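Local coordinates for replicase polyprotein 1a (Avian infectious bronchitis virus, PDB 3LD1), which forms part of the coronavirus replicase precursor, represented here by a fragment of non-structural protein 2 whose own role is not established, at residues Met145-Leu150 against Gln196-Leu201; Ile311-Glu316 against Asn344-Asp349; Cys16-Phe21 against Ala83-Ile88. The protein carries 3 engineered substitutions. All blocks are in the same frame, centred on the assembly; numbering follows the deposited sequence.

Three small apolar contacts show how one elongated chain is built from separate regions, since each joins parts of its own region. They follow in series: contact 3 closes first, joining helices 13-20 and 82-89 beside the four-stranded mixed sheet; contact 1 then pairs helices 140-162 and 194-207 in the helical middle; contact 2, near the C-terminus, joins a loop to strand 345-355 of the six-stranded sheet. The centres of contacts 1 and 3 are about 24 Å apart and those of contacts 1 and 2 about 44 Å. The centres of contacts 2 and 3, on opposite sides of the chain's centre, stand about 62 Å apart. None touches another.

Contact 1: Met145-Leu150 against Gln196-Leu201; sequences MAMRRL and QRIAAL
M147 sets its CG anti to the carbonyl carbon and beside the backbone N (chi1 -72°), runs straight on through chi2, and then turns at the thioether (chi3 -94°), which swings the terminal methyl onto I198. On the other helix, I198 has CG2 anti to its own N, and this branch receives the methyl: M147 CE lies 3.5 Å from I198 CG2. The delta methyl of the same isoleucine forms a second, looser boundary, with I198 CD1 4.1 Å from M147 CE. The two side chains cross obliquely. One turn further along, L201 is met by the sulfur, and M147 SD comes to 4.3 Å from L201 CG. Between these segments one long side chain makes the bridge, across a gap of 8.8 Å between the CA atoms of M147 and L201.

This is helix-helix packing in which M147 also touches K202 and F205, so that it sits as a knob among residues at the i, i+3, i+4 and i+7 positions of helix 194-207, counted from I198. L150, a turn on from M147, touches F205 too. L185 of helix 174-185 touches both M147 and L201, adding a third helix to the same buried cluster. Where M147 enters, helix 140-162 is kinked, and L150 N reaches M147 O at 2.8 Å. The polar side of this helix serves other partners, R148 forming a salt bridge with D116 and R149 one with D123.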
loop_
_atom_site.group_PDB
_atom_site.type_symbol
_atom_site.label_atom_id
_atom_site.label_comp_id
_atom_site.label_asym_id
_atom_site.label_seq_id
_atom_site.Cartn_x
_atom_site.Cartn_y
_atom_site.Cartn_z
ATOM N N MET A 145 9.306 10.776 12.639
ATOM C CA MET A 145 9.243 10.052 13.922
ATOM C C MET A 145 7.891 9.411 14.034
ATOM O O MET A 145 7.803 8.221 14.244
ATOM C CB MET A 145 9.488 11.042 15.116
ATOM C CG MET A 145 9.347 10.444 16.590
ATOM S SD MET A 145 7.607 10.273 16.992
ATOM C CE MET A 145 7.047 11.944 17.023
ATOM N N ALA A 146 6.815 10.197 13.874
ATOM C CA ALA A 146 5.412 9.641 13.999
ATOM C C ALA A 146 5.065 8.525 13.029
ATOM O O ALA A 146 4.318 7.588 13.396
ATOM C CB ALA A 146 4.311 10.807 13.889
ATOM N N MET A 147 5.521 8.663 11.783
ATOM C CA MET A 147 5.274 7.639 10.793
ATOM C C MET A 147 5.862 6.295 11.180
ATOM O O MET A 147 5.412 5.260 10.688
ATOM C CB MET A 147 5.766 8.038 9.405
ATOM C CG MET A 147 4.934 9.113 8.710
ATOM S SD MET A 147 5.535 9.435 7.023
ATOM C CE MET A 147 6.640 10.789 7.187
ATOM N N ARG A 148 6.848 6.301 12.075
ATOM C CA ARG A 148 7.444 5.058 12.436
ATOM C C ARG A 148 6.367 4.077 12.843
ATOM O O ARG A 148 6.589 2.912 12.727
ATOM C CB ARG A 148 8.573 5.229 13.503
ATOM C CG ARG A 148 9.764 5.990 12.901
ATOM C CD ARG A 148 10.811 6.369 13.930
ATOM N NE ARG A 148 11.983 5.539 13.738
ATOM C CZ ARG A 148 12.962 5.858 12.922
ATOM N NH1 ARG A 148 12.929 7.027 12.286
ATOM N NH2 ARG A 148 13.968 5.039 12.786
ATOM N N ARG A 149 5.195 4.552 13.276
ATOM C CA ARG A 149 4.190 3.664 13.902
ATOM C C ARG A 149 3.458 2.894 12.862
ATOM O O ARG A 149 2.828 1.871 13.173
ATOM C CB ARG A 149 3.099 4.423 14.659
ATOM C CG ARG A 149 3.507 5.312 15.787
ATOM C CD ARG A 149 2.189 5.902 16.451
ATOM N NE ARG A 149 2.267 5.662 17.888
ATOM C CZ ARG A 149 1.410 4.956 18.626
ATOM N NH1 ARG A 149 0.284 4.445 18.133
ATOM N NH2 ARG A 149 1.665 4.817 19.916
ATOM N N LEU A 150 3.455 3.457 11.656
ATOM C CA LEU A 150 2.703 2.919 10.525
ATOM C C LEU A 150 3.308 1.641 9.909
ATOM O O LEU A 150 2.580 0.856 9.294
ATOM C CB LEU A 150 2.538 3.956 9.448
ATOM C CG LEU A 150 1.772 5.198 9.858
ATOM C CD1 LEU A 150 1.767 6.248 8.781
ATOM C CD2 LEU A 150 0.395 4.886 10.296
ATOM N N GLN A 196 12.383 15.005 0.412
ATOM C CA GLN A 196 11.717 14.209 -0.650
ATOM C C GLN A 196 11.347 12.752 -0.328
ATOM O O GLN A 196 10.279 12.297 -0.705
ATOM C CB GLN A 196 12.540 14.272 -1.941
ATOM C CG GLN A 196 12.423 15.665 -2.661
ATOM C CD GLN A 196 10.948 16.084 -3.002
ATOM O OE1 GLN A 196 9.992 15.249 -2.976
ATOM N NE2 GLN A 196 10.771 17.381 -3.348
ATOM N N ARG A 197 12.192 12.041 0.386
ATOM C CA ARG A 197 11.847 10.692 0.809
ATOM C C ARG A 197 10.697 10.686 1.756
ATOM O O ARG A 197 9.942 9.742 1.840
ATOM C CB ARG A 197 12.990 10.069 1.577
ATOM C CG ARG A 197 14.228 9.894 0.793
ATOM C CD ARG A 197 15.046 8.707 1.320
ATOM N NE ARG A 197 15.336 8.767 2.746
ATOM C CZ ARG A 197 16.246 9.550 3.296
ATOM N NH1 ARG A 197 16.938 10.376 2.527
ATOM N NH2 ARG A 197 16.442 9.507 4.610
ATOM N N ILE A 198 10.560 11.753 2.515
ATOM C CA ILE A 198 9.501 11.780 3.514
ATOM C C ILE A 198 8.191 12.072 2.818
ATOM O O ILE A 198 7.185 11.423 3.134
ATOM C CB ILE A 198 9.797 12.779 4.628
ATOM C CG1 ILE A 198 10.924 12.226 5.525
ATOM C CG2 ILE A 198 8.524 13.071 5.412
ATOM C CD1 ILE A 198 10.620 10.900 6.228
ATOM N N ALA A 199 8.218 12.985 1.837
ATOM C CA ALA A 199 7.035 13.285 1.083
ATOM C C ALA A 199 6.585 12.036 0.230
ATOM O O ALA A 199 5.396 11.817 -0.045
ATOM C CB ALA A 199 7.316 14.497 0.186
ATOM N N ALA A 200 7.530 11.197 -0.177
ATOM C CA ALA A 200 7.110 10.052 -0.968
ATOM C C ALA A 200 6.422 9.035 -0.033
ATOM O O ALA A 200 5.447 8.356 -0.373
ATOM C CB ALA A 200 8.326 9.463 -1.614
ATOM N N LEU A 201 6.908 9.007 1.180
ATOM C CA LEU A 201 6.445 8.059 2.116
ATOM C C LEU A 201 5.093 8.410 2.674
ATOM O O LEU A 201 4.276 7.541 2.958
ATOM C CB LEU A 201 7.453 8.007 3.235
ATOM C CG LEU A 201 7.378 6.853 4.154
ATOM C CD1 LEU A 201 7.539 5.609 3.273
ATOM C CD2 LEU A 201 8.541 7.080 5.023
#

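Contact 2: Ile311-Glu316 against Asn344-Asp349; sequences IPVESE and NFALHD
V313 meets A346 and H348 with its two methyls, one for each, and this division of labour carries most of the contact. Its CG1 stands anti to the backbone N (chi1 172°) and rests on the small methyl of the strand residue, V313 CG1 to A346 CB being 3.9 Å. The other branch, beside the backbone N, reaches the histidine ring obliquely: V313 CG2 approaches H348 CD2 at 3.8 Å. The valine and histidine side chains cross at about a right angle. The same methyl also lies against the main chain, V313 CG2 being 3.9 Å from L347 O. L347 itself points away, and its side chain touches F261 and A264, while A346 points toward V313, the alternation expected along an extended chain. No hydrogen bond links the two segments. The polar end of H348 is instead tied to T291, whose OG1 pairs with H348 NE2, a bond that probably helps fix the ring's rotation and so the position of CD2.

Both segments bond to strand 291-298 of the six-stranded mixed sheet, S315 through V294 and A346 through T291. This strand pairs in parallel with 316-322 and antiparallel with 345-355. V313 and A346 both touch V293 on that strand and Y328 on strand 325-332, so the loop before strand 316-322 lays V313 against strands 291-298 and 325-332.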
loop_
_atom_site.group_PDB
_atom_site.type_symbol
_atom_site.label_atom_id
_atom_site.label_comp_id
_atom_site.label_asym_id
_atom_site.label_seq_id
_atom_site.Cartn_x
_atom_site.Cartn_y
_atom_site.Cartn_z
ATOM N N ILE A 311 -4.851 -17.968 -25.962
ATOM C CA ILE A 311 -6.181 -17.815 -26.538
ATOM C C ILE A 311 -7.198 -17.941 -25.425
ATOM O O ILE A 311 -6.902 -18.520 -24.359
ATOM C CB ILE A 311 -6.514 -18.842 -27.706
ATOM C CG1 ILE A 311 -6.546 -20.274 -27.219
ATOM C CG2 ILE A 311 -5.582 -18.713 -28.903
ATOM C CD1 ILE A 311 -7.908 -20.681 -26.997
ATOM N N PRO A 312 -8.391 -17.393 -25.672
ATOM C CA PRO A 312 -9.540 -17.520 -24.806
ATOM C C PRO A 312 -9.802 -18.948 -24.310
ATOM O O PRO A 312 -9.818 -19.930 -25.088
ATOM C CB PRO A 312 -10.688 -17.029 -25.693
ATOM C CG PRO A 312 -10.050 -15.939 -26.522
ATOM C CD PRO A 312 -8.678 -16.520 -26.831
ATOM N N VAL A 313 -9.969 -19.042 -22.999
ATOM C CA VAL A 313 -10.499 -20.217 -22.441
ATOM C C VAL A 313 -11.999 -20.366 -22.803
ATOM O O VAL A 313 -12.779 -19.483 -22.524
ATOM C CB VAL A 313 -10.298 -20.203 -20.931
ATOM C CG1 VAL A 313 -11.051 -21.386 -20.287
ATOM C CG2 VAL A 313 -8.786 -20.241 -20.611
ATOM N N GLU A 314 -12.394 -21.489 -23.400
ATOM C CA GLU A 314 -13.773 -21.740 -23.688
ATOM C C GLU A 314 -14.478 -22.066 -22.385
ATOM O O GLU A 314 -13.915 -22.758 -21.517
ATOM C CB GLU A 314 -13.893 -22.886 -24.702
ATOM C CG GLU A 314 -13.380 -22.525 -26.110
ATOM C CD GLU A 314 -14.030 -21.185 -26.657
ATOM O OE1 GLU A 314 -15.282 -21.134 -26.795
ATOM O OE2 GLU A 314 -13.303 -20.172 -26.896
ATOM N N SER A 315 -15.716 -21.586 -22.271
ATOM C CA SER A 315 -16.513 -21.708 -21.042
ATOM C C SER A 315 -17.178 -23.088 -20.811
ATOM O O SER A 315 -17.744 -23.331 -19.712
ATOM C CB SER A 315 -17.557 -20.596 -20.980
ATOM O OG SER A 315 -18.589 -20.850 -21.916
ATOM N N GLU A 316 -17.091 -23.993 -21.807
ATOM C CA GLU A 316 -17.522 -25.384 -21.605
ATOM C C GLU A 316 -16.477 -26.291 -22.133
ATOM O O GLU A 316 -15.933 -26.048 -23.228
ATOM C CB GLU A 316 -18.809 -25.720 -22.375
ATOM C CG GLU A 316 -20.039 -24.918 -21.942
ATOM C CD GLU A 316 -21.320 -25.622 -22.280
ATOM O OE1 GLU A 316 -21.325 -26.836 -22.616
ATOM O OE2 GLU A 316 -22.351 -24.956 -22.180
ATOM N N ASN A 344 -14.444 -25.207 -10.663
ATOM C CA ASN A 344 -15.049 -24.812 -11.940
ATOM C C ASN A 344 -14.427 -23.509 -12.385
ATOM O O ASN A 344 -15.014 -22.676 -13.070
ATOM C CB ASN A 344 -16.566 -24.624 -11.824
ATOM C CG ASN A 344 -17.371 -25.967 -11.818
ATOM O OD1 ASN A 344 -18.382 -26.096 -11.149
ATOM N ND2 ASN A 344 -16.938 -26.922 -12.572
ATOM N N PHE A 345 -13.221 -23.294 -11.953
ATOM C CA PHE A 345 -12.520 -22.099 -12.325
ATOM C C PHE A 345 -11.269 -22.523 -13.202
ATOM O O PHE A 345 -10.464 -23.410 -12.824
ATOM C CB PHE A 345 -12.155 -21.338 -11.062
ATOM C CG PHE A 345 -11.842 -19.873 -11.307
ATOM C CD1 PHE A 345 -10.548 -19.413 -11.262
ATOM C CD2 PHE A 345 -12.853 -18.962 -11.580
ATOM C CE1 PHE A 345 -10.260 -18.037 -11.489
ATOM C CE2 PHE A 345 -12.578 -17.637 -11.816
ATOM C CZ PHE A 345 -11.278 -17.179 -11.750
ATOM N N ALA A 346 -11.140 -21.938 -14.384
ATOM C CA ALA A 346 -10.025 -22.278 -15.243
ATOM C C ALA A 346 -9.127 -21.080 -15.280
ATOM O O ALA A 346 -9.589 -19.909 -15.397
ATOM C CB ALA A 346 -10.485 -22.624 -16.632
ATOM N N LEU A 347 -7.848 -21.338 -15.148
ATOM C CA LEU A 347 -6.882 -20.246 -15.200
ATOM C C LEU A 347 -6.400 -20.031 -16.618
ATOM O O LEU A 347 -6.568 -20.902 -17.450
ATOM C CB LEU A 347 -5.705 -20.676 -14.399
ATOM C CG LEU A 347 -5.570 -20.339 -12.924
ATOM C CD1 LEU A 347 -6.881 -20.200 -12.046
ATOM C CD2 LEU A 347 -4.672 -21.351 -12.396
ATOM N N HIS A 348 -5.775 -18.902 -16.922
ATOM C CA HIS A 348 -5.480 -18.711 -18.337
ATOM C C HIS A 348 -4.087 -19.245 -18.820
ATOM O O HIS A 348 -3.580 -18.776 -19.853
ATOM C CB HIS A 348 -5.674 -17.256 -18.744
ATOM C CG HIS A 348 -7.005 -16.694 -18.378
ATOM N ND1 HIS A 348 -7.174 -15.372 -18.036
ATOM C CD2 HIS A 348 -8.231 -17.254 -18.326
ATOM C CE1 HIS A 348 -8.451 -15.137 -17.792
ATOM N NE2 HIS A 348 -9.108 -16.272 -17.933
ATOM N N ASP A 349 -3.470 -20.213 -18.131
ATOM C CA ASP A 349 -2.221 -20.715 -18.663
ATOM C C ASP A 349 -2.361 -21.770 -19.749
ATOM O O ASP A 349 -1.963 -22.932 -19.568
ATOM C CB ASP A 349 -1.311 -21.150 -17.559
ATOM C CG ASP A 349 -1.125 -20.058 -16.556
ATOM O OD1 ASP A 349 -2.092 -19.807 -15.835
ATOM O OD2 ASP A 349 -0.053 -19.413 -16.511
#

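Contact 3: Cys16-Phe21 against Ala83-Ile88; sequences CDALFF and ADLEDI
An apolar helix-helix contact, buried near the N-terminal sheet, brings A18 and L19 of helix 13-20 against L85 of helix 82-89. L85 does all the touching from its side, and it does so with both delta methyls. With CG anti to the backbone N (chi1 -164°), L85 points toward the partner helix and brings both methyls to it. One prong lies against the alanine methyl, A18 CB to L85 CD2 being 3.9 Å, and also brushes the helix backbone, with L19 N 4.1 Å from L85 CD2. The second prong meets the leucine more loosely, L19 CD1 standing 4.3 Å from L85 CD1. A18, with only a methyl, is consistent with the close approach of the helices, 7.3 Å between the CA atoms of L19 and L85.

Both helices pack against strand 74-76, an outermost strand of the four-stranded mixed sheet, through L76, which touches L19 and L85 alike and completes a leucine cluster. Y22, just past the first helix, packs on L85 as well. F21 is the first residue to leave helical geometry, yet its N still bonds to D17 O at 2.8 Å. F20 meets W133 edge-to-face, and F21, just past the helix, meets Y98 in the same way. D17 forms a salt bridge with R37, and its carboxylate accepts the amides of A138 and K139, directly ahead of helix 140-162.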
loop_
_atom_site.group_PDB
_atom_site.type_symbol
_atom_site.label_atom_id
_atom_site.label_comp_id
_atom_site.label_asym_id
_atom_site.label_seq_id
_atom_site.Cartn_x
_atom_site.Cartn_y
_atom_site.Cartn_z
ATOM N N CYS A 16 3.479 26.572 10.107
ATOM C CA CYS A 16 2.475 26.033 9.282
ATOM C C CYS A 16 1.713 24.884 9.971
ATOM O O CYS A 16 0.480 24.799 9.933
ATOM C CB CYS A 16 3.059 25.535 7.961
ATOM S SG CYS A 16 1.528 25.303 7.009
ATOM N N ASP A 17 2.458 24.019 10.618
ATOM C CA ASP A 17 1.869 22.934 11.383
ATOM C C ASP A 17 0.995 23.435 12.534
ATOM O O ASP A 17 -0.144 22.918 12.770
ATOM C CB ASP A 17 2.984 22.028 12.005
ATOM C CG ASP A 17 3.565 21.010 11.020
ATOM O OD1 ASP A 17 4.659 20.502 11.320
ATOM O OD2 ASP A 17 2.913 20.687 9.997
ATOM N N ALA A 18 1.513 24.423 13.271
ATOM C CA ALA A 18 0.693 24.872 14.410
ATOM C C ALA A 18 -0.578 25.498 13.890
ATOM O O ALA A 18 -1.631 25.251 14.455
ATOM C CB ALA A 18 1.402 25.815 15.281
ATOM N N LEU A 19 -0.477 26.336 12.849
ATOM C CA LEU A 19 -1.680 26.943 12.234
ATOM C C LEU A 19 -2.596 25.786 11.847
ATOM O O LEU A 19 -3.645 25.616 12.431
ATOM C CB LEU A 19 -1.322 27.737 11.001
ATOM C CG LEU A 19 -2.459 28.263 10.106
ATOM C CD1 LEU A 19 -3.462 29.110 10.902
ATOM C CD2 LEU A 19 -1.848 29.062 8.923
ATOM N N PHE A 20 -2.179 24.926 10.924
ATOM C CA PHE A 20 -3.064 23.822 10.522
ATOM C C PHE A 20 -3.675 23.000 11.699
ATOM O O PHE A 20 -4.792 22.480 11.624
ATOM C CB PHE A 20 -2.370 22.842 9.540
ATOM C CG PHE A 20 -3.319 21.739 9.013
ATOM C CD1 PHE A 20 -4.311 22.049 8.070
ATOM C CD2 PHE A 20 -3.228 20.422 9.500
ATOM C CE1 PHE A 20 -5.181 21.022 7.605
ATOM C CE2 PHE A 20 -4.053 19.381 9.031
ATOM C CZ PHE A 20 -5.053 19.661 8.112
ATOM N N PHE A 21 -2.943 22.863 12.790
ATOM C CA PHE A 21 -3.448 22.021 13.846
ATOM C C PHE A 21 -4.617 22.587 14.665
ATOM O O PHE A 21 -4.995 22.017 15.708
ATOM C CB PHE A 21 -2.286 21.690 14.738
ATOM C CG PHE A 21 -1.390 20.674 14.162
ATOM C CD1 PHE A 21 -1.861 19.814 13.151
ATOM C CD2 PHE A 21 -0.081 20.497 14.672
ATOM C CE1 PHE A 21 -0.994 18.827 12.617
ATOM C CE2 PHE A 21 0.795 19.522 14.127
ATOM C CZ PHE A 21 0.340 18.702 13.114
ATOM N N ALA A 83 2.480 32.424 20.184
ATOM C CA ALA A 83 1.842 33.570 20.860
ATOM C C ALA A 83 1.067 34.456 19.864
ATOM O O ALA A 83 -0.084 34.840 20.115
ATOM C CB ALA A 83 2.899 34.396 21.617
ATOM N N ASP A 84 1.687 34.754 18.728
ATOM C CA ASP A 84 1.079 35.636 17.711
ATOM C C ASP A 84 -0.174 35.031 17.096
ATOM O O ASP A 84 -1.189 35.689 16.852
ATOM C CB ASP A 84 2.135 36.021 16.683
ATOM C CG ASP A 84 3.366 36.716 17.350
ATOM O OD1 ASP A 84 3.161 37.795 18.000
ATOM O OD2 ASP A 84 4.506 36.186 17.287
ATOM N N LEU A 85 -0.089 33.731 16.959
ATOM C CA LEU A 85 -1.129 32.872 16.530
ATOM C C LEU A 85 -2.269 32.828 17.503
ATOM O O LEU A 85 -3.429 32.937 17.089
ATOM C CB LEU A 85 -0.520 31.481 16.421
ATOM C CG LEU A 85 -1.228 30.397 15.665
ATOM C CD1 LEU A 85 -1.296 30.721 14.234
ATOM C CD2 LEU A 85 -0.371 29.208 15.785
ATOM N N GLU A 86 -1.955 32.675 18.787
ATOM C CA GLU A 86 -3.016 32.543 19.766
ATOM C C GLU A 86 -3.756 33.858 19.880
ATOM O O GLU A 86 -4.952 33.875 20.193
ATOM C CB GLU A 86 -2.475 32.074 21.104
ATOM C CG GLU A 86 -2.191 30.602 21.046
ATOM C CD GLU A 86 -1.570 30.029 22.272
ATOM O OE1 GLU A 86 -1.409 30.759 23.244
ATOM O OE2 GLU A 86 -1.252 28.823 22.279
ATOM N N ASP A 87 -3.080 34.958 19.578
ATOM C CA ASP A 87 -3.730 36.299 19.617
ATOM C C ASP A 87 -4.811 36.427 18.599
ATOM O O ASP A 87 -5.767 37.167 18.791
ATOM C CB ASP A 87 -2.732 37.426 19.387
ATOM C CG ASP A 87 -1.791 37.603 20.561
ATOM O OD1 ASP A 87 -2.108 37.094 21.699
ATOM O OD2 ASP A 87 -0.731 38.236 20.331
ATOM N N ILE A 88 -4.662 35.694 17.510
ATOM C CA ILE A 88 -5.615 35.745 16.459
ATOM C C ILE A 88 -6.619 34.635 16.624
ATOM O O ILE A 88 -7.814 34.910 16.525
ATOM C CB ILE A 88 -4.939 35.528 15.141
ATOM C CG1 ILE A 88 -4.014 36.711 14.747
ATOM C CG2 ILE A 88 -5.974 35.126 14.104
ATOM C CD1 ILE A 88 -3.125 36.342 13.632
#